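Local coordinates for protein nitrite oxidoreductase subunit A (PDB 7B04) that is a NarG-like molybdopterin oxidoreductase subunit that binds a molybdenum atom, two pterin guanylate ester cofactors and an iron/sulfur cluster, at residues B[353-363]-B[537-548]; B[484-492]-B[861-869]. One frame throughout, in Å; residues are numbered along the deposited sequence.

Contact 1: residues B[353-363]-B[537-548]. With MD1 (phosphoric acid 4-(2-amino-4-oxo-3,4,5,6,-tetrahydro-pteridin-6-yl)-2-hydroxy-3,4-dimercapto-but-3-en-yl ester guanylate ester), chain C.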
loop_
_atom_site.group_PDB
_atom_site.type_symbol
_atom_site.label_atom_id
_atom_site.label_comp_id
_atom_site.label_asym_id
_atom_site.label_seq_id
_atom_site.Cartn_x
_atom_site.Cartn_y
_atom_site.Cartn_z
ATOM N N ASN B 353 -5.576 -13.866 -20.545
ATOM C CA ASN B 353 -6.491 -13.516 -21.629
ATOM C C ASN B 353 -7.258 -14.732 -22.140
ATOM O O ASN B 353 -7.567 -14.824 -23.334
ATOM C CB ASN B 353 -5.751 -12.819 -22.779
ATOM C CG ASN B 353 -6.661 -11.943 -23.619
ATOM O OD1 ASN B 353 -7.875 -11.914 -23.422
ATOM N ND2 ASN B 353 -6.072 -11.222 -24.563
ATOM N N THR B 354 -7.554 -15.692 -21.247
ATOM C CA THR B 354 -8.264 -16.904 -21.645
ATOM C C THR B 354 -9.374 -17.320 -20.676
ATOM O O THR B 354 -9.778 -18.489 -20.694
ATOM C CB THR B 354 -7.306 -18.098 -21.803
ATOM O OG1 THR B 354 -6.795 -18.484 -20.522
ATOM C CG2 THR B 354 -6.152 -17.763 -22.734
ATOM N N ASP B 355 -9.883 -16.420 -19.826
ATOM C CA ASP B 355 -10.846 -16.860 -18.819
ATOM C C ASP B 355 -12.213 -17.178 -19.409
ATOM O O ASP B 355 -12.973 -17.934 -18.795
ATOM C CB ASP B 355 -11.029 -15.806 -17.723
ATOM C CG ASP B 355 -9.856 -15.739 -16.769
ATOM O OD1 ASP B 355 -10.057 -15.323 -15.611
ATOM O OD2 ASP B 355 -8.727 -16.086 -17.185
ATOM N N THR B 356 -12.556 -16.607 -20.568
ATOM C CA THR B 356 -13.849 -16.916 -21.171
ATOM C C THR B 356 -13.979 -18.409 -21.421
ATOM O O THR B 356 -15.027 -19.004 -21.143
ATOM C CB THR B 356 -14.042 -16.141 -22.476
ATOM O OG1 THR B 356 -13.938 -14.735 -22.225
ATOM C CG2 THR B 356 -15.412 -16.444 -23.071
ATOM N N ALA B 357 -12.916 -19.035 -21.928
ATOM C CA ALA B 357 -12.958 -20.466 -22.194
ATOM C C ALA B 357 -13.176 -21.264 -20.913
ATOM O O ALA B 357 -13.957 -22.220 -20.898
ATOM C CB ALA B 357 -11.669 -20.904 -22.888
ATOM N N LEU B 358 -12.517 -20.864 -19.820
ATOM C CA LEU B 358 -12.618 -21.615 -18.571
ATOM C C LEU B 358 -14.060 -21.686 -18.084
ATOM O O LEU B 358 -14.560 -22.764 -17.743
ATOM C CB LEU B 358 -11.724 -20.981 -17.506
ATOM C CG LEU B 358 -11.790 -21.619 -16.117
ATOM C CD1 LEU B 358 -11.272 -23.048 -16.151
ATOM C CD2 LEU B 358 -11.024 -20.789 -15.098
ATOM N N PHE B 359 -14.748 -20.546 -18.050
ATOM C CA PHE B 359 -16.127 -20.528 -17.582
ATOM C C PHE B 359 -17.092 -21.110 -18.607
ATOM O O PHE B 359 -18.182 -21.553 -18.229
ATOM C CB PHE B 359 -16.534 -19.107 -17.199
ATOM C CG PHE B 359 -15.911 -18.630 -15.921
ATOM C CD1 PHE B 359 -16.511 -18.897 -14.702
ATOM C CD2 PHE B 359 -14.713 -17.935 -15.936
ATOM C CE1 PHE B 359 -15.936 -18.467 -13.522
ATOM C CE2 PHE B 359 -14.132 -17.504 -14.759
ATOM C CZ PHE B 359 -14.744 -17.770 -13.550
ATOM N N LEU B 360 -16.724 -21.108 -19.891
ATOM C CA LEU B 360 -17.511 -21.843 -20.874
ATOM C C LEU B 360 -17.402 -23.343 -20.639
ATOM O O LEU B 360 -18.396 -24.069 -20.753
ATOM C CB LEU B 360 -17.058 -21.488 -22.291
ATOM C CG LEU B 360 -17.444 -20.111 -22.836
ATOM C CD1 LEU B 360 -16.734 -19.834 -24.152
ATOM C CD2 LEU B 360 -18.948 -20.003 -23.003
ATOM N N GLY B 361 -16.201 -23.822 -20.311
ATOM C CA GLY B 361 -16.042 -25.228 -19.973
ATOM C C GLY B 361 -16.815 -25.614 -18.727
ATOM O O GLY B 361 -17.368 -26.714 -18.644
ATOM N N ILE B 362 -16.867 -24.716 -17.741
ATOM C CA ILE B 362 -17.630 -24.992 -16.528
ATOM C C ILE B 362 -19.124 -24.940 -16.821
ATOM O O ILE B 362 -19.908 -25.722 -16.270
ATOM C CB ILE B 362 -17.230 -24.009 -15.412
ATOM C CG1 ILE B 362 -15.758 -24.198 -15.042
ATOM C CG2 ILE B 362 -18.110 -24.195 -14.186
ATOM C CD1 ILE B 362 -15.218 -23.128 -14.120
ATOM N N THR B 363 -19.541 -24.026 -17.702
ATOM C CA THR B 363 -20.940 -23.981 -18.115
ATOM C C THR B 363 -21.343 -25.275 -18.811
ATOM O O THR B 363 -22.457 -25.774 -18.613
ATOM C CB THR B 363 -21.179 -22.781 -19.033
ATOM O OG1 THR B 363 -20.785 -21.579 -18.362
ATOM C CG2 THR B 363 -22.648 -22.681 -19.416
ATOM N N LEU B 537 -16.364 -10.078 -23.510
ATOM C CA LEU B 537 -16.737 -11.485 -23.539
ATOM C C LEU B 537 -16.523 -12.133 -22.181
ATOM O O LEU B 537 -17.344 -12.941 -21.727
ATOM C CB LEU B 537 -15.902 -12.215 -24.592
ATOM C CG LEU B 537 -16.261 -12.014 -26.052
ATOM C CD1 LEU B 537 -15.053 -12.410 -26.878
ATOM C CD2 LEU B 537 -17.475 -12.847 -26.405
ATOM N N MET B 538 -15.418 -11.787 -21.523
ATOM C CA MET B 538 -15.096 -12.367 -20.223
ATOM C C MET B 538 -16.164 -12.038 -19.186
ATOM O O MET B 538 -16.601 -12.913 -18.433
ATOM C CB MET B 538 -13.732 -11.857 -19.759
ATOM C CG MET B 538 -12.579 -12.781 -20.080
ATOM S SD MET B 538 -11.024 -11.862 -19.989
ATOM C CE MET B 538 -9.865 -13.123 -19.493
ATOM N N ASN B 539 -16.610 -10.782 -19.140
ATOM C CA ASN B 539 -17.618 -10.410 -18.154
ATOM C C ASN B 539 -18.937 -11.111 -18.440
ATOM O O ASN B 539 -19.621 -11.570 -17.517
ATOM C CB ASN B 539 -17.794 -8.896 -18.130
ATOM C CG ASN B 539 -16.505 -8.173 -17.827
ATOM O OD1 ASN B 539 -16.012 -7.411 -18.644
ATOM N ND2 ASN B 539 -15.948 -8.418 -16.647
ATOM N N ARG B 540 -19.311 -11.202 -19.716
ATOM C CA ARG B 540 -20.462 -12.013 -20.086
ATOM C C ARG B 540 -20.244 -13.463 -19.677
ATOM O O ARG B 540 -21.173 -14.136 -19.213
ATOM C CB ARG B 540 -20.718 -11.907 -21.588
ATOM C CG ARG B 540 -21.167 -10.532 -22.040
ATOM C CD ARG B 540 -21.139 -10.426 -23.552
ATOM N NE ARG B 540 -22.089 -11.344 -24.174
ATOM C CZ ARG B 540 -22.107 -11.634 -25.470
ATOM N NH1 ARG B 540 -21.224 -11.080 -26.288
ATOM N NH2 ARG B 540 -23.008 -12.481 -25.948
ATOM N N SER B 541 -19.016 -13.962 -19.843
ATOM C CA SER B 541 -18.694 -15.319 -19.421
ATOM C C SER B 541 -18.854 -15.495 -17.915
ATOM O O SER B 541 -19.145 -16.601 -17.447
ATOM C CB SER B 541 -17.269 -15.666 -19.856
ATOM O OG SER B 541 -16.844 -16.905 -19.323
ATOM N N TYR B 542 -18.660 -14.425 -17.142
ATOM C CA TYR B 542 -18.699 -14.500 -15.687
ATOM C C TYR B 542 -20.105 -14.639 -15.111
ATOM O O TYR B 542 -20.235 -14.832 -13.896
ATOM C CB TYR B 542 -18.016 -13.266 -15.092
ATOM C CG TYR B 542 -16.533 -13.211 -15.382
ATOM C CD1 TYR B 542 -15.823 -14.368 -15.666
ATOM C CD2 TYR B 542 -15.845 -12.004 -15.380
ATOM C CE1 TYR B 542 -14.470 -14.329 -15.934
ATOM C CE2 TYR B 542 -14.489 -11.955 -15.646
ATOM C CZ TYR B 542 -13.808 -13.122 -15.923
ATOM O OH TYR B 542 -12.460 -13.087 -16.189
ATOM N N TYR B 543 -21.155 -14.553 -15.930
ATOM C CA TYR B 543 -22.513 -14.792 -15.454
ATOM C C TYR B 543 -23.041 -16.178 -15.792
ATOM O O TYR B 543 -24.003 -16.625 -15.158
ATOM C CB TYR B 543 -23.491 -13.749 -16.016
ATOM C CG TYR B 543 -23.539 -12.433 -15.263
ATOM C CD1 TYR B 543 -22.377 -11.805 -14.838
ATOM C CD2 TYR B 543 -24.754 -11.824 -14.966
ATOM C CE1 TYR B 543 -22.421 -10.602 -14.150
ATOM C CE2 TYR B 543 -24.808 -10.624 -14.275
ATOM C CZ TYR B 543 -23.636 -10.020 -13.867
ATOM O OH TYR B 543 -23.673 -8.830 -13.181
ATOM N N LEU B 544 -22.444 -16.865 -16.768
ATOM C CA LEU B 544 -22.982 -18.153 -17.208
ATOM C C LEU B 544 -23.109 -19.167 -16.078
ATOM O O LEU B 544 -24.206 -19.728 -15.909
ATOM C CB LEU B 544 -22.132 -18.697 -18.361
ATOM C CG LEU B 544 -22.293 -18.002 -19.711
ATOM C CD1 LEU B 544 -21.248 -18.503 -20.688
ATOM C CD2 LEU B 544 -23.690 -18.227 -20.261
ATOM N N PRO B 545 -22.073 -19.458 -15.281
ATOM C CA PRO B 545 -22.261 -20.437 -14.197
ATOM C C PRO B 545 -23.172 -19.937 -13.093
ATOM O O PRO B 545 -23.757 -20.759 -12.377
ATOM C CB PRO B 545 -20.836 -20.675 -13.683
ATOM C CG PRO B 545 -20.116 -19.425 -14.001
ATOM C CD PRO B 545 -20.693 -18.933 -15.297
ATOM N N VAL B 546 -23.322 -18.620 -12.941
ATOM C CA VAL B 546 -24.141 -18.071 -11.868
ATOM C C VAL B 546 -25.585 -17.829 -12.297
ATOM O O VAL B 546 -26.475 -17.772 -11.435
ATOM C CB VAL B 546 -23.501 -16.775 -11.333
ATOM C CG1 VAL B 546 -23.826 -15.591 -12.224
ATOM C CG2 VAL B 546 -23.942 -16.502 -9.917
ATOM N N MET B 547 -25.849 -17.696 -13.601
ATOM C CA MET B 547 -27.228 -17.616 -14.072
ATOM C C MET B 547 -27.936 -18.955 -13.919
ATOM O O MET B 547 -29.131 -19.004 -13.609
ATOM C CB MET B 547 -27.266 -17.175 -15.535
ATOM C CG MET B 547 -26.932 -15.718 -15.778
ATOM S SD MET B 547 -27.234 -15.259 -17.496
ATOM C CE MET B 547 -25.840 -16.030 -18.307
ATOM N N LEU B 548 -27.209 -20.049 -14.139
ATOM C CA LEU B 548 -27.804 -21.377 -14.128
ATOM C C LEU B 548 -28.020 -21.906 -12.716
ATOM O O LEU B 548 -28.931 -22.711 -12.494
ATOM C CB LEU B 548 -26.932 -22.336 -14.934
ATOM C CG LEU B 548 -26.769 -21.933 -16.400
ATOM C CD1 LEU B 548 -25.746 -22.811 -17.106
ATOM C CD2 LEU B 548 -28.110 -21.984 -17.113
HETATM P PB MD1 C . -7.553 -5.031 -9.612
HETATM O O3B MD1 C . -6.570 -5.058 -10.933
HETATM O O1B MD1 C . -7.096 -6.074 -8.621
HETATM O O2B MD1 C . -8.970 -5.328 -10.038
HETATM O O3A MD1 C . -7.474 -3.531 -8.927
HETATM C C10 MD1 C . -8.009 -2.417 -9.587
HETATM C C11 MD1 C . -8.577 -1.430 -8.526
HETATM O O11 MD1 C . -7.602 -1.560 -7.259
HETATM C C12 MD1 C . -8.735 -0.217 -9.078
HETATM S S12 MD1 C . -9.293 -0.109 -10.802
HETATM C C13 MD1 C . -8.541 1.158 -8.386
HETATM S S13 MD1 C . -8.854 2.619 -9.416
HETATM C C14 MD1 C . -8.085 1.384 -7.041
HETATM N N15 MD1 C . -6.567 0.866 -7.050
HETATM C C16 MD1 C . -6.040 0.682 -5.760
HETATM C C15 MD1 C . -4.640 1.045 -5.412
HETATM O O14 MD1 C . -3.924 1.515 -6.231
HETATM N N17 MD1 C . -4.154 0.813 -4.025
HETATM C C17 MD1 C . -5.093 0.199 -2.961
HETATM N N16 MD1 C . -4.609 -0.021 -1.611
HETATM N N18 MD1 C . -6.514 -0.172 -3.313
HETATM C C20 MD1 C . -7.003 0.048 -4.650
HETATM N N8 MD1 C . -8.317 -0.283 -5.032
HETATM C C7 MD1 C . -8.969 0.874 -5.933
HETATM P PA MD1 C . -5.180 -5.937 -11.051
HETATM O O1A MD1 C . -4.360 -5.373 -12.184
HETATM O O2A MD1 C . -4.421 -5.813 -9.752
HETATM O "O5'" MD1 C . -5.483 -7.529 -11.353
HETATM C "C5'" MD1 C . -5.766 -8.384 -10.286
HETATM C "C4'" MD1 C . -5.164 -9.812 -10.531
HETATM O "O4'" MD1 C . -5.611 -10.411 -11.901
HETATM C "C1'" MD1 C . -4.293 -11.011 -12.464
HETATM N N9 MD1 C . -4.342 -11.175 -13.940
HETATM C C4 MD1 C . -5.151 -12.084 -14.475
HETATM N N3 MD1 C . -6.105 -13.053 -13.865
HETATM C C2 MD1 C . -6.883 -13.951 -14.717
HETATM N N2 MD1 C . -7.812 -14.893 -14.121
HETATM N N1 MD1 C . -6.727 -13.899 -16.151
HETATM C C6 MD1 C . -5.808 -12.967 -16.729
HETATM O O6 MD1 C . -5.676 -12.917 -17.904
HETATM C C5 MD1 C . -4.995 -12.030 -15.827
HETATM N N7 MD1 C . -4.094 -11.090 -16.099
HETATM C C8 MD1 C . -3.679 -10.553 -14.934
HETATM C "C2'" MD1 C . -3.444 -10.129 -12.122
HETATM O "O2'" MD1 C . -2.091 -10.668 -12.168
HETATM C "C3'" MD1 C . -3.884 -9.763 -10.564
HETATM O "O3'" MD1 C . -3.344 -10.760 -9.649
#
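The guanine end of a cofactor pocket lies where D355 meets Y542 and M538. D355 OD1 accepts from MD1 N2 at 2.7 Å, and D355 OD2 accepts from MD1 N1 at 3.1 Å. The backbone N of N353 gives a third bond, 2.8 Å long, to MD1 O6. A carboxylate and a peptide N-H thus both meet the polar edge of the base. Y542 OH adds a weak bond of 3.3 Å to D355 OD1. M538 reaches out as an extended chain and lays its CE against CB and the backbone N of D355. D355 opens helix 355-363, which runs beside helix 537-541 in nearly the same direction. The two axes approach to 8.6 Å and cross at 24°. Both helices belong to the Rossmann-like part of the molybdopterin oxidoreductase fold, built round a parallel five-stranded sheet. F359 and P545 both rest on I523 of its strand 521-525. Y542 turns its edge to one face of F359 in an offset edge-to-face pair, with ring centroids 5.1 Å apart and planes at 75°. P545 CG sits at the edge of the F359 ring. S541 points between the helices. Its OG, anti to the backbone N (chi1 172°), lies against F359 CB and bonds weakly to T356 O. Further along, L360 CD2 meets L544 CD1 at 3.6 Å. T363 OG1 bonds back to F359 O at 2.6 Å. T363 N reaches the same oxygen from the opposite face. T363 OG1 also packs on L544 CB, and T363 CG2 faces L548 CD1.

Contact 2: residues B[484-492]-B[861-869]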
loop_
_atom_site.group_PDB
_atom_site.type_symbol
_atom_site.label_atom_id
_atom_site.label_comp_id
_atom_site.label_asym_id
_atom_site.label_seq_id
_atom_site.Cartn_x
_atom_site.Cartn_y
_atom_site.Cartn_z
ATOM N N MET B 484 -29.043 -23.938 -28.521
ATOM C CA MET B 484 -27.966 -23.292 -29.295
ATOM C C MET B 484 -26.724 -23.301 -28.407
ATOM O O MET B 484 -25.642 -23.582 -28.910
ATOM C CB MET B 484 -28.338 -21.866 -29.692
ATOM C CG MET B 484 -29.459 -21.790 -30.700
ATOM S SD MET B 484 -29.479 -20.285 -31.681
ATOM C CE MET B 484 -28.950 -20.895 -33.271
ATOM N N TYR B 485 -26.871 -23.066 -27.108
ATOM C CA TYR B 485 -25.654 -23.120 -26.261
ATOM C C TYR B 485 -25.082 -24.541 -26.236
ATOM O O TYR B 485 -23.864 -24.692 -26.243
ATOM C CB TYR B 485 -25.862 -22.452 -24.903
ATOM C CG TYR B 485 -25.273 -21.069 -24.822
ATOM C CD1 TYR B 485 -23.930 -20.865 -24.580
ATOM C CD2 TYR B 485 -26.058 -19.961 -25.028
ATOM C CE1 TYR B 485 -23.387 -19.597 -24.521
ATOM C CE2 TYR B 485 -25.530 -18.688 -24.981
ATOM C CZ TYR B 485 -24.192 -18.501 -24.729
ATOM O OH TYR B 485 -23.710 -17.232 -24.691
ATOM N N LYS B 486 -25.951 -25.548 -26.225
ATOM C CA LYS B 486 -25.557 -26.977 -26.201
ATOM C C LYS B 486 -24.698 -27.266 -27.430
ATOM O O LYS B 486 -23.780 -28.047 -27.318
ATOM C CB LYS B 486 -26.830 -27.814 -26.300
ATOM C CG LYS B 486 -27.241 -28.567 -25.049
ATOM C CD LYS B 486 -28.619 -29.149 -25.190
ATOM C CE LYS B 486 -29.276 -29.490 -23.876
ATOM N NZ LYS B 486 -30.663 -28.983 -23.830
ATOM N N ILE B 487 -25.044 -26.700 -28.577
ATOM C CA ILE B 487 -24.229 -26.869 -29.767
ATOM C C ILE B 487 -23.035 -25.931 -29.738
ATOM O O ILE B 487 -21.992 -26.233 -30.329
ATOM C CB ILE B 487 -25.094 -26.714 -31.033
ATOM C CG1 ILE B 487 -26.491 -27.265 -30.744
ATOM C CG2 ILE B 487 -24.492 -27.518 -32.162
ATOM C CD1 ILE B 487 -27.418 -27.340 -31.934
ATOM N N HIS B 488 -23.156 -24.775 -29.086
ATOM C CA HIS B 488 -22.001 -23.881 -29.000
ATOM C C HIS B 488 -20.908 -24.489 -28.127
ATOM O O HIS B 488 -19.718 -24.344 -28.420
ATOM C CB HIS B 488 -22.396 -22.512 -28.439
ATOM C CG HIS B 488 -21.271 -21.518 -28.429
ATOM N ND1 HIS B 488 -20.424 -21.339 -29.503
ATOM C CD2 HIS B 488 -20.837 -20.674 -27.463
ATOM C CE1 HIS B 488 -19.533 -20.412 -29.205
ATOM N NE2 HIS B 488 -19.760 -19.994 -27.973
ATOM N N LEU B 489 -21.292 -25.185 -27.058
ATOM C CA LEU B 489 -20.344 -25.670 -26.065
ATOM C C LEU B 489 -19.621 -26.948 -26.477
ATOM O O LEU B 489 -18.841 -27.477 -25.669
ATOM C CB LEU B 489 -21.082 -25.905 -24.746
ATOM C CG LEU B 489 -21.579 -24.666 -24.002
ATOM C CD1 LEU B 489 -22.584 -25.036 -22.915
ATOM C CD2 LEU B 489 -20.403 -23.915 -23.408
ATOM N N ARG B 490 -19.830 -27.441 -27.699
ATOM C CA ARG B 490 -19.114 -28.631 -28.156
ATOM C C ARG B 490 -17.629 -28.367 -28.376
ATOM O O ARG B 490 -16.833 -29.314 -28.395
ATOM C CB ARG B 490 -19.742 -29.163 -29.445
ATOM N N ASP B 491 -17.248 -27.110 -28.598
ATOM C CA ASP B 491 -15.851 -26.727 -28.750
ATOM C C ASP B 491 -15.158 -26.487 -27.422
ATOM O O ASP B 491 -13.961 -26.180 -27.403
ATOM C CB ASP B 491 -15.720 -25.489 -29.627
ATOM C CG ASP B 491 -16.298 -25.709 -31.005
ATOM O OD1 ASP B 491 -16.902 -26.780 -31.240
ATOM O OD2 ASP B 491 -16.128 -24.830 -31.863
ATOM N N TYR B 492 -15.887 -26.578 -26.323
ATOM C CA TYR B 492 -15.355 -26.308 -25.001
ATOM C C TYR B 492 -15.409 -27.558 -24.136
ATOM O O TYR B 492 -15.753 -27.517 -22.945
ATOM C CB TYR B 492 -16.092 -25.126 -24.392
ATOM C CG TYR B 492 -15.761 -23.900 -25.205
ATOM C CD1 TYR B 492 -14.628 -23.154 -24.922
ATOM C CD2 TYR B 492 -16.508 -23.555 -26.324
ATOM C CE1 TYR B 492 -14.291 -22.063 -25.683
ATOM C CE2 TYR B 492 -16.173 -22.465 -27.095
ATOM C CZ TYR B 492 -15.062 -21.719 -26.769
ATOM O OH TYR B 492 -14.707 -20.622 -27.524
ATOM N N ILE B 861 -11.371 -16.094 -33.448
ATOM C CA ILE B 861 -12.566 -16.620 -32.799
ATOM C C ILE B 861 -12.448 -18.137 -32.762
ATOM O O ILE B 861 -12.499 -18.799 -33.802
ATOM C CB ILE B 861 -13.843 -16.181 -33.524
ATOM C CG1 ILE B 861 -13.909 -14.656 -33.612
ATOM C CG2 ILE B 861 -15.072 -16.734 -32.814
ATOM C CD1 ILE B 861 -15.004 -14.140 -34.516
ATOM N N VAL B 862 -12.298 -18.692 -31.562
ATOM C CA VAL B 862 -12.116 -20.127 -31.383
ATOM C C VAL B 862 -13.505 -20.741 -31.241
ATOM O O VAL B 862 -14.082 -20.761 -30.151
ATOM C CB VAL B 862 -11.220 -20.440 -30.183
ATOM C CG1 VAL B 862 -11.216 -21.932 -29.896
ATOM C CG2 VAL B 862 -9.804 -19.946 -30.442
ATOM N N SER B 863 -14.041 -21.244 -32.351
ATOM C CA SER B 863 -15.333 -21.919 -32.366
ATOM C C SER B 863 -15.548 -22.542 -33.737
ATOM O O SER B 863 -14.950 -22.121 -34.731
ATOM C CB SER B 863 -16.484 -20.961 -32.034
ATOM O OG SER B 863 -17.730 -21.635 -32.053
ATOM N N THR B 864 -16.402 -23.567 -33.770
ATOM C CA THR B 864 -16.888 -24.153 -35.015
ATOM C C THR B 864 -18.395 -23.999 -35.156
ATOM O O THR B 864 -18.985 -24.589 -36.070
ATOM C CB THR B 864 -16.513 -25.636 -35.114
ATOM O OG1 THR B 864 -17.119 -26.360 -34.037
ATOM C CG2 THR B 864 -15.013 -25.811 -35.055
ATOM N N ASN B 865 -19.026 -23.244 -34.268
ATOM C CA ASN B 865 -20.467 -23.049 -34.290
ATOM C C ASN B 865 -20.899 -22.477 -35.635
ATOM O O ASN B 865 -20.436 -21.391 -36.014
ATOM C CB ASN B 865 -20.877 -22.110 -33.156
ATOM C CG ASN B 865 -22.378 -22.071 -32.936
ATOM O OD1 ASN B 865 -23.139 -22.745 -33.628
ATOM N ND2 ASN B 865 -22.809 -21.277 -31.962
ATOM N N PRO B 866 -21.768 -23.163 -36.385
ATOM C CA PRO B 866 -22.270 -22.583 -37.641
ATOM C C PRO B 866 -23.187 -21.395 -37.423
ATOM O O PRO B 866 -23.570 -20.741 -38.402
ATOM C CB PRO B 866 -23.020 -23.751 -38.292
ATOM C CG PRO B 866 -23.429 -24.614 -37.143
ATOM C CD PRO B 866 -22.319 -24.506 -36.134
ATOM N N TYR B 867 -23.545 -21.101 -36.177
ATOM C CA TYR B 867 -24.402 -19.976 -35.840
ATOM C C TYR B 867 -23.610 -18.730 -35.472
ATOM O O TYR B 867 -24.210 -17.700 -35.151
ATOM C CB TYR B 867 -25.340 -20.386 -34.705
ATOM C CG TYR B 867 -26.069 -21.664 -35.045
ATOM C CD1 TYR B 867 -26.594 -21.859 -36.317
ATOM C CD2 TYR B 867 -26.189 -22.693 -34.122
ATOM C CE1 TYR B 867 -27.245 -23.027 -36.651
ATOM C CE2 TYR B 867 -26.833 -23.871 -34.450
ATOM C CZ TYR B 867 -27.361 -24.030 -35.717
ATOM O OH TYR B 867 -28.013 -25.194 -36.054
ATOM N N ILE B 868 -22.284 -18.811 -35.490
ATOM C CA ILE B 868 -21.413 -17.645 -35.445
ATOM C C ILE B 868 -20.997 -17.364 -36.882
ATOM O O ILE B 868 -20.289 -18.167 -37.498
ATOM C CB ILE B 868 -20.193 -17.873 -34.543
ATOM C CG1 ILE B 868 -20.631 -18.163 -33.107
ATOM C CG2 ILE B 868 -19.263 -16.669 -34.593
ATOM C CD1 ILE B 868 -19.510 -18.663 -32.221
ATOM N N ARG B 869 -21.434 -16.232 -37.429
ATOM C CA ARG B 869 -21.177 -15.882 -38.825
ATOM C C ARG B 869 -20.583 -14.484 -38.881
ATOM O O ARG B 869 -21.254 -13.520 -39.270
ATOM C CB ARG B 869 -22.453 -15.970 -39.663
ATOM C CG ARG B 869 -23.481 -16.940 -39.122
ATOM C CD ARG B 869 -24.285 -17.574 -40.240
ATOM N NE ARG B 869 -25.286 -18.500 -39.722
ATOM C CZ ARG B 869 -26.592 -18.374 -39.926
ATOM N NH1 ARG B 869 -27.058 -17.356 -40.638
ATOM N NH2 ARG B 869 -27.433 -19.264 -39.415
#
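M484 and P866 lie on opposite faces of the Y867 ring. M484 CE stands 3.6 Å from the centroid of the Y867 ring, 23° off the ring normal, in a CH-pi contact. The bend of the methionine chain at chi3 (108°) brings this methyl over the ring. The sulfur is more distant and oblique, as a Met-aromatic contact. I487 CD1 comes to the edge of Y867. The H488 ring has S863 OG at its edge. I868 CD1 approaches H488 CE1 obliquely at 3.5 Å. H488 NE2 is bonded to I845 O, which helps to set the turn of the imidazole. The Y492 ring has H488 O at its edge. Y492 OH makes a weak bond to V862 O at 2.7 Å, and H847 N is its stronger partner.

D491 reaches into the loop at T864. T864 OG1 lies 2.8 Å from both D491 OD1 and D491 OD2, and its proton could go to either. T864 N also bonds to OD2, but the modelled length is too short to trust. The loop is shaped by its own side chains. S863 OG accepts from N865 N at 3.0 Å (N-H...O 168°), an ST turn that leads to N865. N865 OD1 accepts from Y867 N at 3.1 Å, an Asx turn, with the donor above the carbonyl plane. It overlaps the start of a type I beta turn from N865 to I868. N865 O and I868 O are both bonded to K891 NZ.

The end of helix 481-488 thus rests on the loop that leaves strand 860-862. That strand is the middle one of a small sheet, between strands 847-848 and 890-892. M479 of strand 475-480 touches both M484 and Y867, while Y492 and L489 pack on helix 355-368.

How the contacts relate
Contact 1 lies deeper, about 21 Å from the chain centre to its own centre, and all its touching residues are buried. Contact 2 lies about 32 Å out and includes exposed I487 and T864. Their centres are 14 Å apart. Helix 355-368 joins them: one side packs on 537-548, while L360 and A357 also touch Y492, with L360 CD1 3.6 Å from Y492 CZ. L489 packs on L360 and T363. The chemistry differs with depth. Contact 1 is mostly apolar helix packing. The polar bonds between its segments are weak; N353 and D355 spend their stronger ones on the cofactor. Contact 2 joins a helix end to a loop, and its polar side chains meet the loop's backbone and the T864 hydroxyl.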